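Nisin biosynthesis protein nisC (PDB 2G0D) is the zinc-dependent cyclase of nisin biosynthesis, which closes the (methyl)lanthionine thioether rings of this lantibiotic. Local coordinates at residues A[109-114]-A[152-157]; A[142-147]-A[161-166]. All blocks are in the same frame, centred on the assembly; numbering follows the deposited sequence.

How the interactions relate
Helix 156-168 takes part in both interactions, with its N-terminal approach (152-157) in interaction 1 and its middle (161-166) in interaction 2. Interaction 1 is the more peripheral, about 20 Å from the centre of the chain, and meets helix 100-122 through a tyrosine, polar side chains and water. Interaction 2, about 13 Å from that centre, is fully buried, and its leucines and isoleucines meet helix 140-147 without a hydrogen bond. The two sites, with centres about 11 Å apart, also touch: Asn110 probably hydrogen-bonds to Tyr146, and Ile113 packs on Ile143, Tyr146 and Leu147. Between these two contacts, polar and water-mediated chemistry at the periphery gives way to hydrocarbon packing nearer the centre of the chain.

Interaction 1. Residues A[109-114]-A[152-157]; sequences LNRYIE and DEQYDD
In the helical toroid of this cyclase, the N-cap residue of helix 156-168, Tyr155, sets its ring against one side of helix 100-122, reaching Asn110, Arg111 and Glu114. The Tyr155 and Asn110 side chains stand nearly perpendicular, Tyr155 OH lying 3.3 Å from Asn110 CB. Arg111 CD is 3.2 Å from the same Tyr155 OH; Arg111 NE, also near, is poorly angled for a hydrogen bond. Water 1 lies in the ring plane at the edge, 2.6 Å from Tyr155 OH, and accepts a hydrogen bond from Asn110 ND2; Asn110 OD1 is engaged by Tyr146. An extended chain with CG anti to the backbone N (chi1 176°) carries Glu114 OE1 to the ring edge, 3.3 Å from Tyr155 CE1. Water 2 links the segments, donating to Glu114 OE2 and Gln154 O. Gln154 lays its CG over one ring face, 3.6 Å above the plane, and its NE2 donates almost straight to Asp152 OD2, while its backbone N closes an Asx turn on Asp152 OD1. Tyrosine suits this border of core and solvent, because its ring is buried while its hydroxyl meets water 1; the carboxylate at the ring edge faces slightly positive C-H groups, probably a mildly favourable electrostatic match.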
loop_
_atom_site.group_PDB
_atom_site.type_symbol
_atom_site.label_atom_id
_atom_site.label_comp_id
_atom_site.label_asym_id
_atom_site.label_seq_id
_atom_site.Cartn_x
_atom_site.Cartn_y
_atom_site.Cartn_z
ATOM N N LEU A 109 -18.413 9.323 1.982
ATOM C CA LEU A 109 -17.343 8.575 1.318
ATOM C C LEU A 109 -17.564 7.077 1.449
ATOM O O LEU A 109 -17.475 6.362 0.472
ATOM C CB LEU A 109 -15.965 9.005 1.838
ATOM C CG LEU A 109 -15.543 10.421 1.441
ATOM C CD1 LEU A 109 -14.409 10.910 2.307
ATOM C CD2 LEU A 109 -15.191 10.503 -0.044
ATOM N N ASN A 110 -17.878 6.616 2.655
ATOM C CA ASN A 110 -18.113 5.187 2.934
ATOM C C ASN A 110 -19.280 4.576 2.150
ATOM O O ASN A 110 -19.173 3.476 1.597
ATOM C CB ASN A 110 -18.316 4.976 4.437
ATOM C CG ASN A 110 -17.049 5.251 5.253
ATOM O OD1 ASN A 110 -15.950 5.309 4.707
ATOM N ND2 ASN A 110 -17.208 5.409 6.572
ATOM N N ARG A 111 -20.406 5.296 2.109
ATOM C CA ARG A 111 -21.562 4.861 1.333
ATOM C C ARG A 111 -21.222 4.844 -0.152
ATOM O O ARG A 111 -21.558 3.898 -0.857
ATOM C CB ARG A 111 -22.803 5.742 1.620
ATOM C CG ARG A 111 -23.301 5.715 3.096
ATOM C CD ARG A 111 -22.865 4.441 3.919
ATOM N NE ARG A 111 -23.561 4.359 5.205
ATOM C CZ ARG A 111 -24.479 3.444 5.527
ATOM N NH1 ARG A 111 -24.810 2.461 4.686
ATOM N NH2 ARG A 111 -25.070 3.498 6.720
ATOM N N TYR A 112 -20.518 5.857 -0.635
ATOM C CA TYR A 112 -20.076 5.804 -2.018
ATOM C C TYR A 112 -19.155 4.601 -2.252
ATOM O O TYR A 112 -19.305 3.888 -3.245
ATOM C CB TYR A 112 -19.438 7.120 -2.524
ATOM C CG TYR A 112 -18.772 6.903 -3.883
ATOM C CD1 TYR A 112 -19.525 6.807 -5.070
ATOM C CD2 TYR A 112 -17.403 6.713 -3.969
ATOM C CE1 TYR A 112 -18.886 6.569 -6.310
ATOM C CE2 TYR A 112 -16.781 6.474 -5.181
ATOM C CZ TYR A 112 -17.504 6.395 -6.331
ATOM O OH TYR A 112 -16.802 6.152 -7.501
ATOM N N ILE A 113 -18.219 4.368 -1.330
ATOM C CA ILE A 113 -17.298 3.245 -1.466
ATOM C C ILE A 113 -18.027 1.904 -1.547
ATOM O O ILE A 113 -17.712 1.087 -2.419
ATOM C CB ILE A 113 -16.232 3.188 -0.334
ATOM C CG1 ILE A 113 -15.223 4.344 -0.466
ATOM C CG2 ILE A 113 -15.490 1.849 -0.396
ATOM C CD1 ILE A 113 -14.400 4.652 0.818
ATOM N N GLU A 114 -18.978 1.677 -0.635
ATOM C CA GLU A 114 -19.773 0.461 -0.634
ATOM C C GLU A 114 -20.575 0.294 -1.929
ATOM O O GLU A 114 -20.574 -0.788 -2.515
ATOM C CB GLU A 114 -20.719 0.409 0.576
ATOM C CG GLU A 114 -21.647 -0.821 0.569
ATOM C CD GLU A 114 -22.184 -1.185 1.943
ATOM O OE1 GLU A 114 -22.150 -0.345 2.875
ATOM O OE2 GLU A 114 -22.630 -2.337 2.094
ATOM N N ASP A 152 -17.661 -0.196 12.658
ATOM C CA ASP A 152 -19.116 -0.246 12.455
ATOM C C ASP A 152 -19.530 -1.549 11.757
ATOM O O ASP A 152 -19.103 -1.799 10.622
ATOM C CB ASP A 152 -19.537 0.958 11.622
ATOM C CG ASP A 152 -21.044 1.154 11.569
ATOM O OD1 ASP A 152 -21.816 0.236 11.940
ATOM O OD2 ASP A 152 -21.455 2.245 11.125
ATOM N N GLU A 153 -20.368 -2.361 12.424
ATOM C CA GLU A 153 -20.769 -3.676 11.885
ATOM C C GLU A 153 -21.628 -3.640 10.599
ATOM O O GLU A 153 -21.803 -4.670 9.934
ATOM C CB GLU A 153 -21.400 -4.584 12.969
ATOM C CG GLU A 153 -22.910 -4.505 13.132
ATOM C CD GLU A 153 -23.454 -5.541 14.141
ATOM O OE1 GLU A 153 -24.338 -6.366 13.775
ATOM O OE2 GLU A 153 -23.001 -5.528 15.307
ATOM N N GLN A 154 -22.137 -2.464 10.237
ATOM C CA GLN A 154 -22.906 -2.323 8.994
ATOM C C GLN A 154 -22.048 -2.625 7.743
ATOM O O GLN A 154 -22.587 -2.911 6.675
ATOM C CB GLN A 154 -23.560 -0.933 8.904
ATOM C CG GLN A 154 -22.568 0.230 8.759
ATOM C CD GLN A 154 -23.248 1.528 8.328
ATOM O OE1 GLN A 154 -23.934 1.564 7.305
ATOM N NE2 GLN A 154 -23.051 2.596 9.093
ATOM N N TYR A 155 -20.718 -2.602 7.892
ATOM C CA TYR A 155 -19.815 -2.868 6.762
ATOM C C TYR A 155 -19.301 -4.311 6.710
ATOM O O TYR A 155 -18.461 -4.663 5.869
ATOM C CB TYR A 155 -18.702 -1.842 6.732
ATOM C CG TYR A 155 -19.231 -0.424 6.561
ATOM C CD1 TYR A 155 -19.969 -0.063 5.410
ATOM C CD2 TYR A 155 -19.038 0.538 7.553
ATOM C CE1 TYR A 155 -20.471 1.229 5.250
ATOM C CE2 TYR A 155 -19.539 1.827 7.406
ATOM C CZ TYR A 155 -20.251 2.164 6.248
ATOM O OH TYR A 155 -20.738 3.441 6.085
ATOM N N ASP A 156 -19.857 -5.150 7.590
ATOM C CA ASP A 156 -19.476 -6.546 7.705
ATOM C C ASP A 156 -19.781 -7.284 6.424
ATOM O O ASP A 156 -18.947 -8.051 5.922
ATOM C CB ASP A 156 -20.177 -7.198 8.908
ATOM C CG ASP A 156 -19.519 -6.811 10.256
ATOM O OD1 ASP A 156 -18.485 -6.095 10.269
ATOM O OD2 ASP A 156 -20.044 -7.220 11.310
ATOM N N ASP A 157 -20.952 -7.016 5.873
ATOM C CA ASP A 157 -21.373 -7.672 4.645
ATOM C C ASP A 157 -20.456 -7.315 3.477
ATOM O O ASP A 157 -19.999 -8.211 2.784
ATOM C CB ASP A 157 -22.859 -7.402 4.333
ATOM C CG ASP A 157 -23.788 -8.114 5.287
ATOM O OD1 ASP A 157 -23.495 -9.263 5.678
ATOM O OD2 ASP A 157 -24.834 -7.537 5.661
HETATM O O HOH W 1 -20.004 5.162 7.854
HETATM O O HOH W 2 -22.120 -4.021 4.098
HETATM O O HOH W 3 -23.582 -0.791 5.117
#

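Interaction 2. Residues A[142-147]-A[161-166]; sequences GILSYL and LIINFL
Leu144 and Ile162 bring together two helices of the alpha toroid, 140-147 and 156-168, which are neighbours in sequence and run roughly antiparallel. The axes of the short segments approach to 10.8 Å at 148° between their directions. All the contacts across the pair are apolar. At the middle, Leu144 and Ile162 run alongside each other, pointing opposite ways, and Leu144 CD2 lies 3.5 Å from Ile162 CG2. The same methyl serves two further partners: Ile163, whose side chain lies roughly perpendicular to that of Leu144 and offers CG1 at 3.8 Å, and Leu166, whose CD1 is 4.0 Å away. With CG anti to the backbone N (chi1 -174°), Leu144 places its CD2 methyl among these three residues. Leucine and isoleucine suit such a buried seam, since they fill it with hydrocarbon and bring no polar side-chain atom that would need a partner. Helix 208-221 closes over one flank, through Ile214 on Leu144 and Leu166, while Val117 of helix 100-122 packs on Ile162. The longer branch of Ile162, CG1 to CD1, turns to Leu147, where the terminal methyls Ile162 CD1 and Leu147 CD1 press together at 3.5 Å, tighter than usual for two carbons.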
loop_
_atom_site.group_PDB
_atom_site.type_symbol
_atom_site.label_atom_id
_atom_site.label_comp_id
_atom_site.label_asym_id
_atom_site.label_seq_id
_atom_site.Cartn_x
_atom_site.Cartn_y
_atom_site.Cartn_z
ATOM N N GLY A 142 -6.661 -2.741 -1.679
ATOM C CA GLY A 142 -6.419 -1.407 -1.128
ATOM C C GLY A 142 -7.657 -0.805 -0.465
ATOM O O GLY A 142 -7.573 -0.240 0.616
ATOM N N ILE A 143 -8.809 -0.941 -1.106
ATOM C CA ILE A 143 -10.082 -0.468 -0.525
ATOM C C ILE A 143 -10.386 -1.172 0.794
ATOM O O ILE A 143 -10.746 -0.514 1.769
ATOM C CB ILE A 143 -11.258 -0.608 -1.521
ATOM C CG1 ILE A 143 -11.118 0.432 -2.636
ATOM C CG2 ILE A 143 -12.628 -0.460 -0.811
ATOM C CD1 ILE A 143 -12.170 0.306 -3.796
ATOM N N LEU A 144 -10.214 -2.495 0.825
ATOM C CA LEU A 144 -10.403 -3.298 2.044
ATOM C C LEU A 144 -9.458 -2.860 3.177
ATOM O O LEU A 144 -9.821 -2.859 4.344
ATOM C CB LEU A 144 -10.253 -4.789 1.696
ATOM C CG LEU A 144 -10.543 -5.871 2.757
ATOM C CD1 LEU A 144 -11.932 -5.692 3.400
ATOM C CD2 LEU A 144 -10.410 -7.230 2.153
ATOM N N SER A 145 -8.248 -2.453 2.823
ATOM C CA SER A 145 -7.263 -1.983 3.822
ATOM C C SER A 145 -7.863 -0.849 4.650
ATOM O O SER A 145 -7.817 -0.875 5.892
ATOM C CB SER A 145 -5.982 -1.496 3.145
ATOM O OG SER A 145 -4.986 -1.246 4.128
ATOM N N TYR A 146 -8.415 0.144 3.943
ATOM C CA TYR A 146 -9.155 1.241 4.558
ATOM C C TYR A 146 -10.404 0.749 5.299
ATOM O O TYR A 146 -10.606 1.109 6.468
ATOM C CB TYR A 146 -9.558 2.334 3.544
ATOM C CG TYR A 146 -10.612 3.269 4.124
ATOM C CD1 TYR A 146 -10.272 4.239 5.074
ATOM C CD2 TYR A 146 -11.947 3.159 3.750
ATOM C CE1 TYR A 146 -11.246 5.072 5.640
ATOM C CE2 TYR A 146 -12.937 3.981 4.318
ATOM C CZ TYR A 146 -12.582 4.926 5.274
ATOM O OH TYR A 146 -13.556 5.754 5.824
ATOM N N LEU A 147 -11.230 -0.062 4.634
ATOM C CA LEU A 147 -12.502 -0.537 5.242
ATOM C C LEU A 147 -12.307 -1.207 6.588
ATOM O O LEU A 147 -13.091 -0.960 7.497
ATOM C CB LEU A 147 -13.314 -1.440 4.288
ATOM C CG LEU A 147 -13.868 -0.733 3.033
ATOM C CD1 LEU A 147 -14.441 -1.772 2.043
ATOM C CD2 LEU A 147 -14.919 0.323 3.377
ATOM N N LEU A 161 -18.022 -9.777 1.349
ATOM C CA LEU A 161 -18.196 -9.773 -0.103
ATOM C C LEU A 161 -16.862 -9.598 -0.824
ATOM O O LEU A 161 -16.571 -10.344 -1.763
ATOM C CB LEU A 161 -19.178 -8.664 -0.541
ATOM C CG LEU A 161 -19.532 -8.591 -2.035
ATOM C CD1 LEU A 161 -20.630 -9.615 -2.409
ATOM C CD2 LEU A 161 -19.968 -7.161 -2.406
ATOM N N ILE A 162 -16.068 -8.615 -0.397
ATOM C CA ILE A 162 -14.706 -8.380 -0.946
ATOM C C ILE A 162 -13.759 -9.567 -0.656
ATOM O O ILE A 162 -13.060 -10.074 -1.551
ATOM C CB ILE A 162 -14.062 -7.102 -0.342
ATOM C CG1 ILE A 162 -14.770 -5.837 -0.837
ATOM C CG2 ILE A 162 -12.583 -7.025 -0.644
ATOM C CD1 ILE A 162 -14.467 -4.597 -0.004
ATOM N N ILE A 163 -13.738 -10.004 0.600
ATOM C CA ILE A 163 -12.903 -11.141 1.022
ATOM C C ILE A 163 -13.202 -12.396 0.187
ATOM O O ILE A 163 -12.268 -13.040 -0.322
ATOM C CB ILE A 163 -13.047 -11.412 2.536
ATOM C CG1 ILE A 163 -12.205 -10.408 3.341
ATOM C CG2 ILE A 163 -12.628 -12.877 2.927
ATOM C CD1 ILE A 163 -12.741 -10.189 4.747
ATOM N N ASN A 164 -14.487 -12.720 0.023
ATOM C CA ASN A 164 -14.884 -13.888 -0.783
ATOM C C ASN A 164 -14.494 -13.723 -2.245
ATOM O O ASN A 164 -14.004 -14.665 -2.872
ATOM C CB ASN A 164 -16.391 -14.158 -0.687
ATOM C CG ASN A 164 -16.795 -14.851 0.600
ATOM O OD1 ASN A 164 -15.957 -15.233 1.417
ATOM N ND2 ASN A 164 -18.108 -15.013 0.790
ATOM N N PHE A 165 -14.696 -12.514 -2.777
ATOM C CA PHE A 165 -14.315 -12.198 -4.144
ATOM C C PHE A 165 -12.804 -12.317 -4.399
ATOM O O PHE A 165 -12.382 -12.918 -5.399
ATOM C CB PHE A 165 -14.823 -10.812 -4.526
ATOM C CG PHE A 165 -14.352 -10.342 -5.871
ATOM C CD1 PHE A 165 -15.105 -10.609 -7.016
ATOM C CD2 PHE A 165 -13.159 -9.632 -5.997
ATOM C CE1 PHE A 165 -14.668 -10.168 -8.265
ATOM C CE2 PHE A 165 -12.714 -9.195 -7.241
ATOM C CZ PHE A 165 -13.475 -9.459 -8.371
ATOM N N LEU A 166 -11.987 -11.743 -3.512
ATOM C CA LEU A 166 -10.544 -11.918 -3.608
ATOM C C LEU A 166 -10.094 -13.393 -3.522
ATOM O O LEU A 166 -9.350 -13.860 -4.390
ATOM C CB LEU A 166 -9.796 -11.043 -2.574
ATOM C CG LEU A 166 -9.970 -9.513 -2.662
ATOM C CD1 LEU A 166 -9.352 -8.749 -1.426
ATOM C CD2 LEU A 166 -9.451 -8.967 -4.002
#